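Local coordinates for protein DNA polymerase III subunit beta (Pseudomonas aeruginosa, PDB 4TSZ) that confers DNA tethering and processivity on DNA polymerases and other proteins, as the ring-shaped sliding clamp of the replication machinery, at residues Glu267-Thr272 against Arg281-Gln286; Phe145-Gln150 against Lys200-Leu205; Phe129-Ser134 against Gly166-Val171. All coordinates share one frame; numbering follows the deposited sequence.

Contact 1 (Glu267-Thr272 against Arg281-Gln286); sequences EAFSRT and RGIRLQ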
ATOM      1  N   GLU E 267       6.759   6.129  22.456  1.00 35.65           N
ATOM      2  CA  GLU E 267       5.437   6.779  22.458  1.00 34.93           C
ATOM      3  C   GLU E 267       5.534   8.288  22.637  1.00 40.33           C
ATOM      4  O   GLU E 267       4.876   9.037  21.903  1.00 37.65           O
ATOM      5  CB  GLU E 267       4.510   6.159  23.511  1.00 36.84           C
ATOM      6  CG  GLU E 267       3.984   4.792  23.112  1.00 45.06           C
ATOM      7  CD  GLU E 267       3.661   3.836  24.250  1.00 65.67           C
ATOM      8  OE1 GLU E 267       3.374   2.652  23.960  1.00 53.77           O
ATOM      9  OE2 GLU E 267       3.712   4.254  25.429  1.00 59.94           O
ATOM     10  N   ALA E 268       6.382   8.732  23.589  1.00 40.06           N
ATOM     11  CA  ALA E 268       6.621  10.151  23.867  1.00 41.11           C
ATOM     12  C   ALA E 268       7.324  10.836  22.697  1.00 45.56           C
ATOM     13  O   ALA E 268       6.957  11.963  22.356  1.00 45.28           O
ATOM     14  CB  ALA E 268       7.443  10.304  25.133  1.00 42.84           C
ATOM     15  N   PHE E 269       8.331  10.159  22.075  1.00 42.00           N
ATOM     16  CA  PHE E 269       9.026  10.700  20.904  1.00 40.87           C
ATOM     17  C   PHE E 269       8.057  10.819  19.716  1.00 41.81           C
ATOM     18  O   PHE E 269       8.073  11.831  19.040  1.00 39.32           O
ATOM     19  CB  PHE E 269      10.284   9.881  20.536  1.00 42.56           C
ATOM     20  CG  PHE E 269      11.465  10.002  21.478  1.00 45.10           C
ATOM     21  CD1 PHE E 269      11.725  11.191  22.150  1.00 50.04           C
ATOM     22  CD2 PHE E 269      12.352   8.948  21.648  1.00 47.25           C
ATOM     23  CE1 PHE E 269      12.816  11.296  23.032  1.00 51.83           C
ATOM     24  CE2 PHE E 269      13.446   9.054  22.524  1.00 51.10           C
ATOM     25  CZ  PHE E 269      13.670  10.227  23.208  1.00 50.04           C
ATOM     26  N   SER E 270       7.178   9.815  19.503  1.00 39.03           N
ATOM     27  CA  SER E 270       6.184   9.837  18.418  1.00 37.87           C
ATOM     28  C   SER E 270       5.175  10.988  18.599  1.00 41.77           C
ATOM     29  O   SER E 270       4.870  11.679  17.625  1.00 40.37           O
ATOM     30  CB  SER E 270       5.433   8.508  18.332  1.00 41.19           C
ATOM     31  OG  SER E 270       6.283   7.453  17.927  1.00 51.58           O
ATOM     32  N   ARG E 271       4.685  11.210  19.847  1.00 39.27           N
ATOM     33  CA  ARG E 271       3.726  12.291  20.151  1.00 39.25           C
ATOM     34  C   ARG E 271       4.341  13.656  19.887  1.00 44.76           C
ATOM     35  O   ARG E 271       3.732  14.465  19.186  1.00 44.91           O
ATOM     36  CB  ARG E 271       3.215  12.216  21.591  1.00 37.99           C
ATOM     37  CG  ARG E 271       2.206  11.101  21.822  1.00 45.25           C
ATOM     38  CD  ARG E 271       1.558  11.169  23.183  1.00 45.04           C
ATOM     39  NE  ARG E 271       2.424  10.651  24.242  1.00 47.80           N
ATOM     40  CZ  ARG E 271       2.418   9.394  24.664  1.00 54.85           C
ATOM     41  NH1 ARG E 271       1.608   8.503  24.108  1.00 38.65           N
ATOM     42  NH2 ARG E 271       3.220   9.016  25.646  1.00 46.15           N
ATOM     43  N   THR E 272       5.550  13.910  20.440  1.00 41.83           N
ATOM     44  CA  THR E 272       6.252  15.186  20.266  1.00 41.95           C
ATOM     45  C   THR E 272       6.651  15.456  18.806  1.00 44.16           C
ATOM     46  O   THR E 272       6.575  16.601  18.370  1.00 43.65           O
ATOM     47  CB  THR E 272       7.412  15.357  21.267  1.00 49.37           C
ATOM     48  OG1 THR E 272       8.371  14.324  21.066  1.00 48.60           O
ATOM     49  CG2 THR E 272       6.943  15.376  22.720  1.00 51.51           C
ATOM     50  N   ARG E 281      13.107  18.048  11.942  1.00 40.25           N
ATOM     51  CA  ARG E 281      12.690  17.036  12.937  1.00 38.79           C
ATOM     52  C   ARG E 281      13.371  17.140  14.312  1.00 41.84           C
ATOM     53  O   ARG E 281      13.543  16.140  15.007  1.00 42.09           O
ATOM     54  CB  ARG E 281      12.832  15.628  12.314  1.00 35.14           C
ATOM     55  CG  ARG E 281      12.005  15.450  11.029  1.00 38.66           C
ATOM     56  CD  ARG E 281      10.545  15.148  11.333  1.00 38.31           C
ATOM     57  NE  ARG E 281      10.416  13.817  11.945  1.00 39.73           N
ATOM     58  CZ  ARG E 281       9.312  13.309  12.479  1.00 47.68           C
ATOM     59  NH1 ARG E 281       8.198  14.032  12.538  1.00 42.87           N
ATOM     60  NH2 ARG E 281       9.313  12.077  12.968  1.00 36.66           N
ATOM     61  N   GLY E 282      13.740  18.360  14.685  1.00 38.26           N
ATOM     62  CA  GLY E 282      14.438  18.635  15.930  1.00 38.21           C
ATOM     63  C   GLY E 282      13.556  18.622  17.152  1.00 43.01           C
ATOM     64  O   GLY E 282      12.450  19.175  17.152  1.00 44.13           O
ATOM     65  N   ILE E 283      14.050  17.958  18.201  1.00 40.07           N
ATOM     66  CA  ILE E 283      13.431  17.902  19.522  1.00 40.30           C
ATOM     67  C   ILE E 283      14.480  18.294  20.542  1.00 45.15           C
ATOM     68  O   ILE E 283      15.683  18.145  20.289  1.00 44.89           O
ATOM     69  CB  ILE E 283      12.736  16.554  19.859  1.00 42.52           C
ATOM     70  CG1 ILE E 283      13.728  15.365  19.868  1.00 42.75           C
ATOM     71  CG2 ILE E 283      11.502  16.320  18.974  1.00 42.10           C
ATOM     72  CD1 ILE E 283      13.286  14.172  20.640  1.00 53.66           C
ATOM     73  N   ARG E 284      14.033  18.823  21.672  1.00 43.72           N
ATOM     74  CA  ARG E 284      14.915  19.199  22.762  1.00 45.32           C
ATOM     75  C   ARG E 284      14.686  18.248  23.931  1.00 49.35           C
ATOM     76  O   ARG E 284      13.545  17.987  24.322  1.00 48.77           O
ATOM     77  CB  ARG E 284      14.695  20.658  23.179  1.00 47.84           C
ATOM     78  CG  ARG E 284      15.684  21.147  24.247  1.00 60.36           C
ATOM     79  CD  ARG E 284      15.279  22.488  24.810  1.00 70.71           C
ATOM     80  NE  ARG E 284      14.034  22.400  25.578  1.00 74.70           N
ATOM     81  CZ  ARG E 284      13.402  23.444  26.107  1.00 88.05           C
ATOM     82  NH1 ARG E 284      13.888  24.672  25.957  1.00 70.43           N
ATOM     83  NH2 ARG E 284      12.277  23.268  26.788  1.00 76.91           N
ATOM     84  N   LEU E 285      15.788  17.718  24.460  1.00 46.68           N
ATOM     85  CA  LEU E 285      15.806  16.813  25.598  1.00 46.56           C
ATOM     86  C   LEU E 285      16.384  17.554  26.803  1.00 51.42           C
ATOM     87  O   LEU E 285      17.400  18.239  26.680  1.00 51.01           O
ATOM     88  CB  LEU E 285      16.683  15.592  25.249  1.00 46.24           C
ATOM     89  CG  LEU E 285      16.023  14.254  24.879  1.00 49.74           C
ATOM     90  CD1 LEU E 285      14.793  14.416  24.014  1.00 48.74           C
ATOM     91  CD2 LEU E 285      17.021  13.318  24.229  1.00 51.06           C
ATOM     92  N   GLN E 286      15.711  17.450  27.953  1.00 48.80           N
ATOM     93  CA  GLN E 286      16.195  18.015  29.204  1.00 49.75           C
ATOM     94  C   GLN E 286      16.229  16.896  30.212  1.00 53.12           C
ATOM     95  O   GLN E 286      15.185  16.434  30.681  1.00 50.94           O
ATOM     96  CB  GLN E 286      15.364  19.209  29.681  1.00 52.05           C
ATOM     97  CG  GLN E 286      15.616  20.474  28.865  1.00 65.14           C
ATOM     98  CD  GLN E 286      14.697  21.620  29.228  1.00 83.79           C
ATOM     99  OE1 GLN E 286      15.037  22.789  29.036  1.00 80.31           O
ATOM    100  NE2 GLN E 286      13.496  21.325  29.726  1.00 71.91           N
TER
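Helix 267-272, which carries F269 and T272, lies over strand 282-286, which carries I283 and L285; the segment axes approach to 10.3 Å and their directions differ by 131°. The nearest CA atoms, those of T272 and I283, are 7.7 Å apart. F269 carries most of the helix's share. Its ring turns one side, CD1 and CE1, to the strand. The CD1 methyl of I283 lies 3.7 Å from F269 CD1. The CD1 methyl of L285 comes to the ring edge, near the ring plane, 3.8 Å from F269 CE1. Both aliphatic chains cross the phenylalanine side chain at about a right angle. The side chain of I283 already leaves the strand toward the helix; with CG1 between its own N and carbonyl carbon (chi1 62°), CD1 reaches the ring. T272 adds a looser touch, OG1 to I283 CG2 at 4.3 Å. Its hydroxyl faces back to its own helix, with OG1 3.0 Å from A268 O. In the C-terminal domain of the beta clamp, two helices pack against antiparallel sheets, and this helix lies on the sheet containing strands 282-288, 291-297 and 303-309. I294 of the middle strand touches both F269 and T272, while V323 and L330 of helix 323-330 also cover F269. R271 joins E306 in a salt bridge, and its NH1 hydrogen-bonds to S82 O of the second subunit.

Contact 2 (Phe145-Gln150 against Lys200-Leu205); sequences FAMAQQ and KGILEL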
ATOM      1  N   PHE E 145      18.601   0.571   8.572  1.00 34.68           N
ATOM      2  CA  PHE E 145      17.996   1.912   8.596  1.00 32.16           C
ATOM      3  C   PHE E 145      19.060   3.030   8.601  1.00 36.65           C
ATOM      4  O   PHE E 145      18.745   4.141   8.187  1.00 36.76           O
ATOM      5  CB  PHE E 145      17.090   2.049   9.831  1.00 32.97           C
ATOM      6  CG  PHE E 145      17.849   2.124  11.146  1.00 34.74           C
ATOM      7  CD1 PHE E 145      18.322   3.342  11.630  1.00 36.82           C
ATOM      8  CD2 PHE E 145      18.120   0.974  11.880  1.00 37.36           C
ATOM      9  CE1 PHE E 145      19.056   3.409  12.809  1.00 38.23           C
ATOM     10  CE2 PHE E 145      18.848   1.043  13.073  1.00 40.32           C
ATOM     11  CZ  PHE E 145      19.282   2.265  13.546  1.00 38.51           C
ATOM     12  N   ALA E 146      20.293   2.753   9.120  1.00 34.16           N
ATOM     13  CA  ALA E 146      21.354   3.762   9.237  1.00 34.83           C
ATOM     14  C   ALA E 146      22.170   3.999   7.983  1.00 37.05           C
ATOM     15  O   ALA E 146      22.919   4.974   7.942  1.00 35.15           O
ATOM     16  CB  ALA E 146      22.269   3.471  10.423  1.00 36.02           C
ATOM     17  N   MET E 147      22.017   3.138   6.956  1.00 34.39           N
ATOM     18  CA  MET E 147      22.757   3.290   5.693  1.00 33.72           C
ATOM     19  C   MET E 147      22.350   4.591   5.039  1.00 38.63           C
ATOM     20  O   MET E 147      21.182   5.010   5.134  1.00 38.25           O
ATOM     21  CB  MET E 147      22.443   2.168   4.670  1.00 34.71           C
ATOM     22  CG  MET E 147      22.787   0.766   5.117  1.00 37.63           C
ATOM     23  SD  MET E 147      22.525  -0.479   3.816  1.00 39.21           S
ATOM     24  CE  MET E 147      20.721  -0.495   3.695  1.00 34.92           C
ATOM     25  N   ALA E 148      23.291   5.221   4.347  1.00 36.40           N
ATOM     26  CA  ALA E 148      22.955   6.415   3.596  1.00 35.69           C
ATOM     27  C   ALA E 148      22.225   5.963   2.319  1.00 40.00           C
ATOM     28  O   ALA E 148      22.300   4.793   1.911  1.00 39.00           O
ATOM     29  CB  ALA E 148      24.216   7.196   3.253  1.00 37.13           C
ATOM     30  N   GLN E 149      21.477   6.888   1.743  1.00 37.89           N
ATOM     31  CA  GLN E 149      20.771   6.706   0.496  1.00 38.78           C
ATOM     32  C   GLN E 149      21.183   7.868  -0.391  1.00 45.65           C
ATOM     33  O   GLN E 149      20.987   9.037  -0.027  1.00 49.26           O
ATOM     34  CB  GLN E 149      19.254   6.701   0.747  1.00 39.77           C
ATOM     35  CG  GLN E 149      18.449   6.130  -0.411  1.00 66.60           C
ATOM     36  CD  GLN E 149      16.977   6.085  -0.090  1.00 95.47           C
ATOM     37  OE1 GLN E 149      16.285   7.106  -0.060  1.00 94.67           O
ATOM     38  NE2 GLN E 149      16.458   4.895   0.152  1.00 88.55           N
ATOM     39  N   GLN E 150      21.806   7.555  -1.519  1.00 40.95           N
ATOM     40  CA  GLN E 150      22.248   8.543  -2.506  1.00 40.36           C
ATOM     41  C   GLN E 150      23.200   9.642  -1.972  1.00 42.19           C
ATOM     42  O   GLN E 150      23.227  10.753  -2.499  1.00 41.36           O
ATOM     43  CB  GLN E 150      21.059   9.088  -3.321  1.00 41.34           C
ATOM     44  CG  GLN E 150      20.296   7.994  -4.085  1.00 57.67           C
ATOM     45  CD  GLN E 150      18.796   8.037  -3.874  1.00 82.09           C
ATOM     46  OE1 GLN E 150      18.289   8.496  -2.835  1.00 75.08           O
ATOM     47  NE2 GLN E 150      18.047   7.536  -4.853  1.00 76.37           N
ATOM     48  N   LYS E 200      20.840  -1.527  -2.025  1.00 41.76           N
ATOM     49  CA  LYS E 200      19.796  -2.295  -2.719  1.00 41.53           C
ATOM     50  C   LYS E 200      20.007  -3.812  -2.566  1.00 46.45           C
ATOM     51  O   LYS E 200      19.045  -4.523  -2.254  1.00 46.32           O
ATOM     52  CB  LYS E 200      19.683  -1.876  -4.200  1.00 42.43           C
ATOM     53  CG  LYS E 200      18.416  -2.363  -4.895  1.00 44.07           C
ATOM     54  CD  LYS E 200      18.249  -1.734  -6.287  1.00 48.64           C
ATOM     55  CE  LYS E 200      16.985  -2.206  -6.969  1.00 50.09           C
ATOM     56  NZ  LYS E 200      16.846  -1.611  -8.322  1.00 65.07           N
ATOM     57  N   GLY E 201      21.259  -4.258  -2.749  1.00 43.51           N
ATOM     58  CA  GLY E 201      21.672  -5.653  -2.626  1.00 43.24           C
ATOM     59  C   GLY E 201      21.476  -6.230  -1.239  1.00 43.63           C
ATOM     60  O   GLY E 201      20.891  -7.310  -1.099  1.00 43.04           O
ATOM     61  N   ILE E 202      21.965  -5.518  -0.207  1.00 40.00           N
ATOM     62  CA  ILE E 202      21.846  -5.979   1.184  1.00 40.63           C
ATOM     63  C   ILE E 202      20.385  -6.087   1.662  1.00 45.49           C
ATOM     64  O   ILE E 202      20.048  -7.042   2.362  1.00 46.92           O
ATOM     65  CB  ILE E 202      22.797  -5.222   2.172  1.00 43.96           C
ATOM     66  CG1 ILE E 202      23.110  -6.061   3.418  1.00 44.88           C
ATOM     67  CG2 ILE E 202      22.275  -3.837   2.547  1.00 43.27           C
ATOM     68  CD1 ILE E 202      24.139  -7.201   3.200  1.00 54.16           C
ATOM     69  N   LEU E 203      19.521  -5.141   1.247  1.00 42.22           N
ATOM     70  CA  LEU E 203      18.105  -5.154   1.602  1.00 41.56           C
ATOM     71  C   LEU E 203      17.392  -6.321   0.919  1.00 46.87           C
ATOM     72  O   LEU E 203      16.523  -6.940   1.531  1.00 46.71           O
ATOM     73  CB  LEU E 203      17.411  -3.818   1.284  1.00 40.46           C
ATOM     74  CG  LEU E 203      17.860  -2.594   2.080  1.00 44.21           C
ATOM     75  CD1 LEU E 203      17.428  -1.337   1.382  1.00 43.15           C
ATOM     76  CD2 LEU E 203      17.373  -2.632   3.530  1.00 44.70           C
ATOM     77  N   GLU E 204      17.783  -6.633  -0.326  1.00 44.12           N
ATOM     78  CA  GLU E 204      17.248  -7.761  -1.082  1.00 44.92           C
ATOM     79  C   GLU E 204      17.624  -9.057  -0.370  1.00 49.65           C
ATOM     80  O   GLU E 204      16.740  -9.876  -0.120  1.00 49.58           O
ATOM     81  CB  GLU E 204      17.785  -7.767  -2.530  1.00 46.42           C
ATOM     82  CG  GLU E 204      17.174  -8.839  -3.429  1.00 57.02           C
ATOM     83  CD  GLU E 204      15.656  -8.851  -3.503  1.00 78.93           C
ATOM     84  OE1 GLU E 204      15.064  -7.780  -3.767  1.00 81.19           O
ATOM     85  OE2 GLU E 204      15.060  -9.926  -3.267  1.00 70.93           O
ATOM     86  N   LEU E 205      18.929  -9.216  -0.017  1.00 46.21           N
ATOM     87  CA  LEU E 205      19.447 -10.384   0.688  1.00 46.45           C
ATOM     88  C   LEU E 205      18.684 -10.654   1.998  1.00 50.02           C
ATOM     89  O   LEU E 205      18.278 -11.798   2.227  1.00 50.29           O
ATOM     90  CB  LEU E 205      20.964 -10.264   0.941  1.00 46.98           C
ATOM     91  CG  LEU E 205      21.631 -11.419   1.709  1.00 52.60           C
ATOM     92  CD1 LEU E 205      21.421 -12.770   1.009  1.00 52.67           C
ATOM     93  CD2 LEU E 205      23.110 -11.142   1.942  1.00 56.02           C
TER
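In the helix that presents I202 and L203 to M147, the shortest polar bond is the backbone one from L205 N to G201 O, 2.9 Å. The bond from E204 N to K200 O, 3.1 Å, holds the preceding residue in the same way. The contact itself is apolar. One side chain, M147, meets two on the helix. Its SD lies 3.6 Å from the CG2 methyl of I202, and the two chains pass each other at a slant. The methionine chain bends at its last torsion, about CG-SD (chi3 -70°), and this sets CE against the helix. There it rests against both aliphatic residues, 3.9 Å from I202 CG2 and 3.9 Å from L203 CG. M147 and L203 reach for each other tip to tip, with CE also 4.0 Å from L203 CD2. I202 swings its CG1 arm away, roughly anti to its backbone N (chi1 -155°), and leaves CG2 to face the sulfur. The backbones stay well apart: the nearest CA pair, M147 and I202, is 10.3 Å. A148 O accepts a hydrogen bond from R199 NH1, a polar tie beside the apolar one. The contact joins the loop after helix 133-141 to helix 199-208 in the central domain. Strand 158-164 lies next to both: M159 touches M147 and I202, and L161 of the same strand packs on I202.

Contact 3 (Phe129-Ser134 against Gly166-Val171); sequences FSIAQS and GTLRSV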
ATOM      1  N   PHE E 129      32.316 -19.229   4.503  1.00 68.21           N
ATOM      2  CA  PHE E 129      31.793 -19.783   5.747  1.00 67.98           C
ATOM      3  C   PHE E 129      30.295 -20.020   5.649  1.00 70.10           C
ATOM      4  O   PHE E 129      29.628 -19.438   4.794  1.00 67.40           O
ATOM      5  CB  PHE E 129      32.101 -18.818   6.919  1.00 69.41           C
ATOM      6  CG  PHE E 129      31.472 -17.442   6.811  1.00 67.99           C
ATOM      7  CD1 PHE E 129      32.141 -16.399   6.175  1.00 70.16           C
ATOM      8  CD2 PHE E 129      30.225 -17.185   7.362  1.00 68.14           C
ATOM      9  CE1 PHE E 129      31.559 -15.128   6.075  1.00 69.27           C
ATOM     10  CE2 PHE E 129      29.639 -15.917   7.253  1.00 69.29           C
ATOM     11  CZ  PHE E 129      30.316 -14.893   6.623  1.00 66.82           C
ATOM     12  N   SER E 130      29.770 -20.850   6.554  1.00 68.05           N
ATOM     13  CA  SER E 130      28.344 -21.133   6.658  1.00 66.93           C
ATOM     14  C   SER E 130      27.810 -20.451   7.922  1.00 68.64           C
ATOM     15  O   SER E 130      28.525 -20.357   8.922  1.00 69.59           O
ATOM     16  CB  SER E 130      28.097 -22.636   6.705  1.00 72.77           C
ATOM     17  OG  SER E 130      26.797 -22.927   6.221  1.00 82.71           O
ATOM     18  N   ILE E 131      26.577 -19.952   7.864  1.00 62.74           N
ATOM     19  CA  ILE E 131      25.941 -19.251   8.981  1.00 62.13           C
ATOM     20  C   ILE E 131      24.419 -19.438   8.963  1.00 65.44           C
ATOM     21  O   ILE E 131      23.830 -19.593   7.896  1.00 65.18           O
ATOM     22  CB  ILE E 131      26.372 -17.737   9.030  1.00 64.32           C
ATOM     23  CG1 ILE E 131      26.035 -17.082  10.394  1.00 64.77           C
ATOM     24  CG2 ILE E 131      25.862 -16.914   7.813  1.00 63.30           C
ATOM     25  CD1 ILE E 131      26.390 -15.603  10.562  1.00 71.19           C
ATOM     26  N   ALA E 132      23.786 -19.414  10.147  1.00 62.18           N
ATOM     27  CA  ALA E 132      22.331 -19.479  10.284  1.00 60.86           C
ATOM     28  C   ALA E 132      21.743 -18.251   9.575  1.00 62.05           C
ATOM     29  O   ALA E 132      22.265 -17.143   9.745  1.00 60.23           O
ATOM     30  CB  ALA E 132      21.947 -19.450  11.754  1.00 62.42           C
ATOM     31  N   GLN E 133      20.696 -18.459   8.747  1.00 57.90           N
ATOM     32  CA  GLN E 133      20.019 -17.396   7.997  1.00 56.15           C
ATOM     33  C   GLN E 133      19.505 -16.308   8.940  1.00 59.60           C
ATOM     34  O   GLN E 133      19.634 -15.119   8.647  1.00 58.03           O
ATOM     35  CB  GLN E 133      18.867 -17.966   7.155  1.00 56.68           C
ATOM     36  CG  GLN E 133      19.327 -18.699   5.895  1.00 64.89           C
ATOM     37  CD  GLN E 133      18.183 -19.171   5.029  1.00 69.65           C
ATOM     38  OE1 GLN E 133      17.217 -18.451   4.780  1.00 59.90           O
ATOM     39  NE2 GLN E 133      18.286 -20.386   4.513  1.00 61.64           N
ATOM     40  N   SER E 134      18.970 -16.741  10.087  1.00 56.93           N
ATOM     41  CA  SER E 134      18.422 -15.938  11.177  1.00 56.70           C
ATOM     42  C   SER E 134      19.464 -14.958  11.753  1.00 57.80           C
ATOM     43  O   SER E 134      19.116 -13.811  12.050  1.00 54.47           O
ATOM     44  CB  SER E 134      17.920 -16.878  12.278  1.00 63.62           C
ATOM     45  OG  SER E 134      17.543 -16.217  13.474  1.00 75.98           O
ATOM     46  N   GLY E 166      36.620 -13.962  14.811  1.00 77.40           N
ATOM     47  CA  GLY E 166      35.677 -15.041  14.551  1.00 75.62           C
ATOM     48  C   GLY E 166      34.280 -14.452  14.484  1.00 73.85           C
ATOM     49  O   GLY E 166      33.314 -15.128  14.113  1.00 71.33           O
ATOM     50  N   THR E 167      34.184 -13.159  14.838  1.00 67.92           N
ATOM     51  CA  THR E 167      32.971 -12.354  14.888  1.00 64.77           C
ATOM     52  C   THR E 167      32.603 -11.820  13.501  1.00 65.59           C
ATOM     53  O   THR E 167      33.472 -11.389  12.743  1.00 64.05           O
ATOM     54  CB  THR E 167      33.183 -11.200  15.903  1.00 73.10           C
ATOM     55  OG1 THR E 167      33.470 -11.742  17.195  1.00 76.84           O
ATOM     56  CG2 THR E 167      31.994 -10.257  16.008  1.00 70.74           C
ATOM     57  N   LEU E 168      31.300 -11.846  13.189  1.00 60.80           N
ATOM     58  CA  LEU E 168      30.743 -11.240  11.993  1.00 58.78           C
ATOM     59  C   LEU E 168      30.023  -9.992  12.482  1.00 58.35           C
ATOM     60  O   LEU E 168      29.238 -10.059  13.431  1.00 58.66           O
ATOM     61  CB  LEU E 168      29.800 -12.177  11.212  1.00 58.39           C
ATOM     62  CG  LEU E 168      29.193 -11.621   9.908  1.00 61.53           C
ATOM     63  CD1 LEU E 168      30.263 -11.173   8.909  1.00 62.18           C
ATOM     64  CD2 LEU E 168      28.288 -12.639   9.261  1.00 63.21           C
ATOM     65  N   ARG E 169      30.340  -8.849  11.871  1.00 50.94           N
ATOM     66  CA  ARG E 169      29.800  -7.562  12.255  1.00 48.55           C
ATOM     67  C   ARG E 169      29.264  -6.787  11.064  1.00 51.58           C
ATOM     68  O   ARG E 169      29.879  -6.783   9.999  1.00 51.40           O
ATOM     69  CB  ARG E 169      30.884  -6.754  13.000  1.00 46.60           C
ATOM     70  CG  ARG E 169      30.564  -5.274  13.229  1.00 50.35           C
ATOM     71  CD  ARG E 169      31.697  -4.547  13.896  1.00 50.07           C
ATOM     72  NE  ARG E 169      31.857  -4.975  15.283  1.00 52.43           N
ATOM     73  CZ  ARG E 169      32.803  -4.533  16.104  1.00 64.87           C
ATOM     74  NH1 ARG E 169      33.678  -3.625  15.692  1.00 52.23           N
ATOM     75  NH2 ARG E 169      32.865  -4.977  17.351  1.00 52.71           N
ATOM     76  N   SER E 170      28.123  -6.115  11.265  1.00 47.09           N
ATOM     77  CA  SER E 170      27.524  -5.234  10.282  1.00 45.63           C
ATOM     78  C   SER E 170      27.648  -3.808  10.799  1.00 47.94           C
ATOM     79  O   SER E 170      27.478  -3.578  11.997  1.00 46.64           O
ATOM     80  CB  SER E 170      26.065  -5.598  10.030  1.00 48.23           C
ATOM     81  OG  SER E 170      25.299  -5.563  11.225  1.00 55.50           O
ATOM     82  N   VAL E 171      28.001  -2.863   9.909  1.00 43.78           N
ATOM     83  CA  VAL E 171      28.097  -1.433  10.233  1.00 43.48           C
ATOM     84  C   VAL E 171      27.404  -0.647   9.108  1.00 46.91           C
ATOM     85  O   VAL E 171      27.655  -0.903   7.930  1.00 46.56           O
ATOM     86  CB  VAL E 171      29.534  -0.885  10.533  1.00 48.16           C
ATOM     87  CG1 VAL E 171      29.474   0.561  11.042  1.00 48.35           C
ATOM     88  CG2 VAL E 171      30.291  -1.762  11.530  1.00 48.70           C
TER
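This is an apolar sheet-to-sheet contact inside the central domain, made by F129 and I131 of strand 125-132 with L168 of strand 167-173. No hydrogen bond crosses it. The strands belong to two different sheets, and the nearest CA atoms, those of I131 and L168, are 9.8 Å apart. Side chains make the whole of the contact. L168 is the one residue of 166-171 that touches 129-134. Its CG stands anti to the backbone N (chi1 -179°), and the CD2 methyl is the atom that touches. CD2 lies 3.8 Å from I131 CD1 and 4.0 Å from F129 CZ, so one methyl serves both partners. I131 is fully extended: CG1 is roughly anti to the backbone N (chi1 -164°) and chi2 continues straight, which carries CD1 out to L168 CD2. The F129 and L168 side chains cross at about a right angle, with the far end of the ring next to the methyl. F129 and I131 are two positions apart on an extended strand, so both point the same way, toward the other sheet. Sliding clamp domains set two helices against antiparallel sheets, and here side chains of two of those sheets meet. Strand 125-132 pairs with strand 215-221 of the same domain, through backbone bonds of F129 with I218 and I131 with V216. Strand 167-173 lies between strands 158-164 and 177-184, and L168 also packs on V163. At the other end of 129-134 the strand runs directly into helix 133-141, with A132 at the N-cap position. S170 OG hydrogen-bonds to L139 O, a tie between strand 167-173 and that helix.

How the contacts relate
Contacts 2 and 3 lie in the central domain, their centres about 17 Å apart and their nearest atoms about 6 Å apart. Their segments alternate along the chain: 129-134, 145-150, 166-171, 200-205. The two contacts therefore cross along the chain, and each brings sequence-distant parts of the same domain together. Contact 1 comes later, in the C-terminal domain, with its centre about 26 Å from that of contact 2 and about 35 Å from that of contact 3. The two domains share a sheet: strand 167-173 of contact 3 and strand 256-261, which leads into the helix of contact 1, both belong to it. Separate domain cores are so joined into one continuous arc of the clamp.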